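Local atomic coordinates of omega transaminase (PDB entry 5LHA), a protein that probably transfers amino groups between amines and keto compounds as a fold type I enzyme with a pyridoxal phosphate cofactor, held here as pyridoxamine phosphate. Residues Phe100-Ala103 / Glu104-Gly108; Thr305-Asn308 / Gln309-Asp313. All coordinates share one frame; numbering follows the deposited sequence.

Contact 1: residues Phe100-Ala103 / Glu104-Gly108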
loop_
_atom_site.group_PDB
_atom_site.type_symbol
_atom_site.label_atom_id
_atom_site.label_comp_id
_atom_site.label_asym_id
_atom_site.label_seq_id
_atom_site.Cartn_x
_atom_site.Cartn_y
_atom_site.Cartn_z
ATOM N N PHE A 100 -0.893 -27.279 27.055
ATOM C CA PHE A 100 -1.772 -26.915 28.158
ATOM C C PHE A 100 -0.972 -26.347 29.318
ATOM O O PHE A 100 -1.288 -25.277 29.845
ATOM C CB PHE A 100 -2.549 -28.137 28.636
ATOM C CG PHE A 100 -3.719 -28.496 27.786
ATOM C CD1 PHE A 100 -3.588 -29.444 26.788
ATOM C CD2 PHE A 100 -4.957 -27.918 28.003
ATOM C CE1 PHE A 100 -4.662 -29.798 26.011
ATOM C CE2 PHE A 100 -6.041 -28.267 27.224
ATOM C CZ PHE A 100 -5.894 -29.209 26.230
ATOM N N ASP A 101 0.092 -27.053 29.717
ATOM C CA ASP A 101 0.828 -26.692 30.922
ATOM C C ASP A 101 1.370 -25.272 30.834
ATOM O O ASP A 101 1.182 -24.468 31.754
ATOM C CB ASP A 101 1.974 -27.682 31.149
ATOM C CG ASP A 101 1.495 -29.110 31.326
ATOM O OD1 ASP A 101 0.318 -29.315 31.689
ATOM O OD2 ASP A 101 2.307 -30.034 31.112
ATOM N N LEU A 102 2.043 -24.945 29.723
ATOM C CA LEU A 102 2.695 -23.644 29.575
ATOM C C LEU A 102 1.684 -22.513 29.380
ATOM O O LEU A 102 1.899 -21.395 29.865
ATOM C CB LEU A 102 3.685 -23.693 28.407
ATOM C CG LEU A 102 4.557 -22.465 28.167
ATOM C CD1 LEU A 102 5.355 -22.133 29.416
ATOM C CD2 LEU A 102 5.472 -22.672 26.975
ATOM N N ALA A 103 0.604 -22.761 28.632
ATOM C CA ALA A 103 -0.434 -21.742 28.472
ATOM C C ALA A 103 -1.073 -21.389 29.812
ATOM O O ALA A 103 -1.259 -20.212 30.138
ATOM C CB ALA A 103 -1.494 -22.222 27.480
ATOM N N GLU A 104 -1.446 -22.406 30.590
ATOM C CA GLU A 104 -1.920 -22.175 31.950
ATOM C C GLU A 104 -0.868 -21.442 32.773
ATOM O O GLU A 104 -1.190 -20.514 33.523
ATOM C CB GLU A 104 -2.283 -23.511 32.597
ATOM C CG GLU A 104 -2.758 -23.426 34.039
ATOM C CD GLU A 104 -4.206 -22.964 34.167
ATOM O OE1 GLU A 104 -4.926 -22.918 33.145
ATOM O OE2 GLU A 104 -4.627 -22.651 35.301
ATOM N N ARG A 105 0.397 -21.849 32.633
ATOM C CA ARG A 105 1.489 -21.249 33.395
ATOM C C ARG A 105 1.675 -19.779 33.037
ATOM O O ARG A 105 1.822 -18.929 33.918
ATOM C CB ARG A 105 2.782 -22.033 33.141
ATOM C CG ARG A 105 4.018 -21.496 33.841
ATOM C CD ARG A 105 4.108 -21.965 35.276
ATOM N NE ARG A 105 5.272 -21.388 35.943
ATOM C CZ ARG A 105 6.442 -22.002 36.087
ATOM N NH1 ARG A 105 6.622 -23.231 35.625
ATOM N NH2 ARG A 105 7.432 -21.379 36.708
ATOM N N LEU A 106 1.696 -19.468 31.742
ATOM C CA LEU A 106 1.933 -18.095 31.306
ATOM C C LEU A 106 0.800 -17.171 31.737
ATOM O O LEU A 106 1.037 -16.086 32.285
ATOM C CB LEU A 106 2.120 -18.070 29.790
ATOM C CG LEU A 106 3.440 -18.679 29.307
ATOM C CD1 LEU A 106 3.457 -18.864 27.798
ATOM C CD2 LEU A 106 4.602 -17.803 29.756
ATOM N N THR A 107 -0.444 -17.586 31.504
ATOM C CA THR A 107 -1.583 -16.769 31.900
ATOM C C THR A 107 -1.634 -16.570 33.411
ATOM O O THR A 107 -2.135 -15.543 33.887
ATOM C CB THR A 107 -2.872 -17.415 31.403
ATOM O OG1 THR A 107 -2.890 -18.794 31.790
ATOM C CG2 THR A 107 -2.938 -17.340 29.895
ATOM N N GLY A 108 -1.139 -17.545 34.179
ATOM C CA GLY A 108 -1.076 -17.382 35.625
ATOM C C GLY A 108 -0.038 -16.366 36.062
ATOM O O GLY A 108 -0.278 -15.580 36.983
#

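Contact 2: residues Thr305-Asn308 / Gln309-Asp313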
loop_
_atom_site.group_PDB
_atom_site.type_symbol
_atom_site.label_atom_id
_atom_site.label_comp_id
_atom_site.label_asym_id
_atom_site.label_seq_id
_atom_site.Cartn_x
_atom_site.Cartn_y
_atom_site.Cartn_z
ATOM N N THR A 305 2.736 -14.956 22.105
ATOM C CA THR A 305 1.953 -13.731 22.162
ATOM C C THR A 305 0.763 -13.973 23.079
ATOM O O THR A 305 -0.034 -14.882 22.831
ATOM C CB THR A 305 1.485 -13.333 20.769
ATOM O OG1 THR A 305 2.599 -13.407 19.875
ATOM C CG2 THR A 305 0.946 -11.891 20.774
ATOM N N LEU A 306 0.650 -13.175 24.136
ATOM C CA LEU A 306 -0.461 -13.284 25.079
ATOM C C LEU A 306 -1.448 -12.156 24.839
ATOM O O LEU A 306 -1.052 -11.032 24.533
ATOM C CB LEU A 306 0.015 -13.232 26.532
ATOM C CG LEU A 306 0.644 -14.495 27.137
ATOM C CD1 LEU A 306 2.023 -14.751 26.550
ATOM C CD2 LEU A 306 0.715 -14.389 28.652
ATOM N N PHE A 307 -2.732 -12.462 25.002
ATOM C CA PHE A 307 -3.819 -11.521 24.780
ATOM C C PHE A 307 -4.673 -11.450 26.032
ATOM O O PHE A 307 -4.930 -12.469 26.678
ATOM C CB PHE A 307 -4.666 -11.938 23.573
ATOM C CG PHE A 307 -3.856 -12.132 22.316
ATOM C CD1 PHE A 307 -3.178 -13.315 22.081
ATOM C CD2 PHE A 307 -3.767 -11.114 21.376
ATOM C CE1 PHE A 307 -2.415 -13.485 20.932
ATOM C CE2 PHE A 307 -3.006 -11.278 20.220
ATOM C CZ PHE A 307 -2.337 -12.463 19.998
ATOM N N ASN A 308 -5.100 -10.242 26.381
ATOM C CA ASN A 308 -5.871 -10.083 27.600
ATOM C C ASN A 308 -7.327 -10.488 27.367
ATOM O O ASN A 308 -7.743 -10.800 26.247
ATOM C CB ASN A 308 -5.730 -8.649 28.126
ATOM C CG ASN A 308 -6.254 -7.594 27.157
ATOM O OD1 ASN A 308 -6.825 -7.910 26.122
ATOM N ND2 ASN A 308 -6.035 -6.332 27.491
ATOM N N GLN A 309 -8.096 -10.500 28.464
ATOM C CA GLN A 309 -9.491 -10.930 28.419
ATOM C C GLN A 309 -10.309 -10.065 27.470
ATOM O O GLN A 309 -11.167 -10.577 26.743
ATOM C CB GLN A 309 -10.095 -10.891 29.823
ATOM C CG GLN A 309 -11.382 -11.694 29.999
ATOM C CD GLN A 309 -11.154 -13.191 30.130
ATOM O OE1 GLN A 309 -10.430 -13.643 31.019
ATOM N NE2 GLN A 309 -11.782 -13.969 29.253
ATOM N N ARG A 310 -10.080 -8.751 27.486
ATOM C CA ARG A 310 -10.742 -7.845 26.552
ATOM C C ARG A 310 -10.666 -8.362 25.117
ATOM O O ARG A 310 -11.691 -8.603 24.469
ATOM C CB ARG A 310 -10.113 -6.454 26.655
ATOM C CG ARG A 310 -10.565 -5.478 25.586
ATOM C CD ARG A 310 -9.640 -4.274 25.516
ATOM N NE ARG A 310 -9.941 -3.412 24.370
ATOM C CZ ARG A 310 -9.423 -2.200 24.171
ATOM N NH1 ARG A 310 -8.573 -1.675 25.042
ATOM N NH2 ARG A 310 -9.761 -1.507 23.092
ATOM N N ILE A 311 -9.443 -8.559 24.621
ATOM C CA ILE A 311 -9.224 -9.022 23.252
ATOM C C ILE A 311 -9.758 -10.436 23.060
ATOM O O ILE A 311 -10.372 -10.752 22.034
ATOM C CB ILE A 311 -7.722 -8.931 22.914
ATOM C CG1 ILE A 311 -7.260 -7.475 22.914
ATOM C CG2 ILE A 311 -7.403 -9.594 21.562
ATOM C CD1 ILE A 311 -5.751 -7.309 23.044
ATOM N N ALA A 312 -9.491 -11.323 24.018
ATOM C CA ALA A 312 -9.902 -12.718 23.888
ATOM C C ALA A 312 -11.418 -12.834 23.745
ATOM O O ALA A 312 -11.921 -13.586 22.901
ATOM C CB ALA A 312 -9.402 -13.519 25.089
ATOM N N ASP A 313 -12.156 -12.101 24.586
ATOM C CA ASP A 313 -13.616 -12.144 24.575
ATOM C C ASP A 313 -14.185 -11.676 23.244
ATOM O O ASP A 313 -15.174 -12.234 22.753
ATOM C CB ASP A 313 -14.158 -11.273 25.704
ATOM C CG ASP A 313 -13.934 -11.881 27.056
ATOM O OD1 ASP A 313 -13.658 -13.096 27.122
ATOM O OD2 ASP A 313 -14.002 -11.132 28.051
#

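Contact 1: residues Phe100-Ala103 / Glu104-Gly108
The carbonyl oxygen of Ala103 is approached by two groups of Thr107 one turn later in the helix: the backbone N, 3.1 Å from Ala103 O in a nearly straight bond (170°), and the hydroxyl, whose OG1 lies 2.7 Å from Ala103 O. The hydroxyl gets there because chi1 of 50° sets OG1 between the backbone N and the carbonyl carbon, folding it back over the preceding turn, where Glu104 O is also close by; a weak bond joins OG1 to Lys20 of the second subunit. Threonine suits this buried place, since carbonyls of its own helix lie beside the hydroxyl while the side chain packs on Val118 of strand 115-121.

On the apolar face Leu102 and Leu106, four residues apart, meet at an angle, CG of Leu102 resting 3.8 Å from CD1 of Leu106. Both leucines reach Phe120 of strand 115-121, and the small Ala103 lets that strand and Phe21 of the second subunit come close; Phe100 meets the same Phe21 edge-to-face.

Asp101 and Arg105 lead their charged ends away from the helix axis. Asp101 OD2 forms a salt bridge to Arg98 and OD1 a hydrogen bond to Tyr14 of the second subunit, while Arg105 forms salt bridges to Asp346 and Glu349. The chemistry is thus that of a helix wedged between strand 115-121, helix 335-350 and the second subunit, its charges paired with protein groups.

Contact 2: residues Thr305-Asn308 / Gln309-Asp313
Asn308 and Ile311 cross at about a right angle where strand 303-308 gives way to helix 309-316. The amide oxygen of Asn308 receives the backbone N-H of Ile311, OD1 to N 3.1 Å and nearly straight, with the donor tilted 31° from the carbonyl plane. This is an N-cap: chi1 of 61° places CG between the backbone N and the carbonyl carbon, which swings the short amide over the first turn. The isoleucine's CG1 then lies 3.3 Å from the same OD1.

Arg310 runs alongside Asn308, pointing the same way, its guanidinium plane modestly inclined to the amide plane. Its extended chain carries it on to Gly258 and Tyr138, while Asn308 ND2 is held by Asp287. Phe307 meets the other branch of Ile311 obliquely, ring CD2 to CG2 3.9 Å, and its ring also touches Trp22 of the second subunit. Gln309 NE2 bonds Asp313 OD1 at 3.0 Å; that oxygen lies in the glutamine's amide plane, whereas the donor comes from the syn side and stands out of the carboxylate plane.

With an alanine here in place of Asn308, the N-H of Ile311 is likely to lose its cap and Asp287 the amide that donates to it. Asparagine fits because one flat group accepts from the helix and donates to Asp287, so a single side chain ties the abrupt turn of the chain, 88° between segment axes, to its surroundings.

In the fold
Both contacts are largely buried and lie at about the same distance from the chain's centre, their own centres about 14 Å apart. They are joined through the mixed sheet that contains strands 115-121 and 303-308: strand 115-121 packs against the helix of contact 1 and pairs antiparallel with strand 303-308 of contact 2, and Leu106 touches Leu306 directly. Contact 1 lies within one continuous helix, where backbone bonds repeat and the side chains sort into apolar and charged groups; contact 2 is a junction, where a side-chain amide caps one N-H of the first turn. Each also borders the second subunit through aromatic packing, to which contact 1 adds polar bonds.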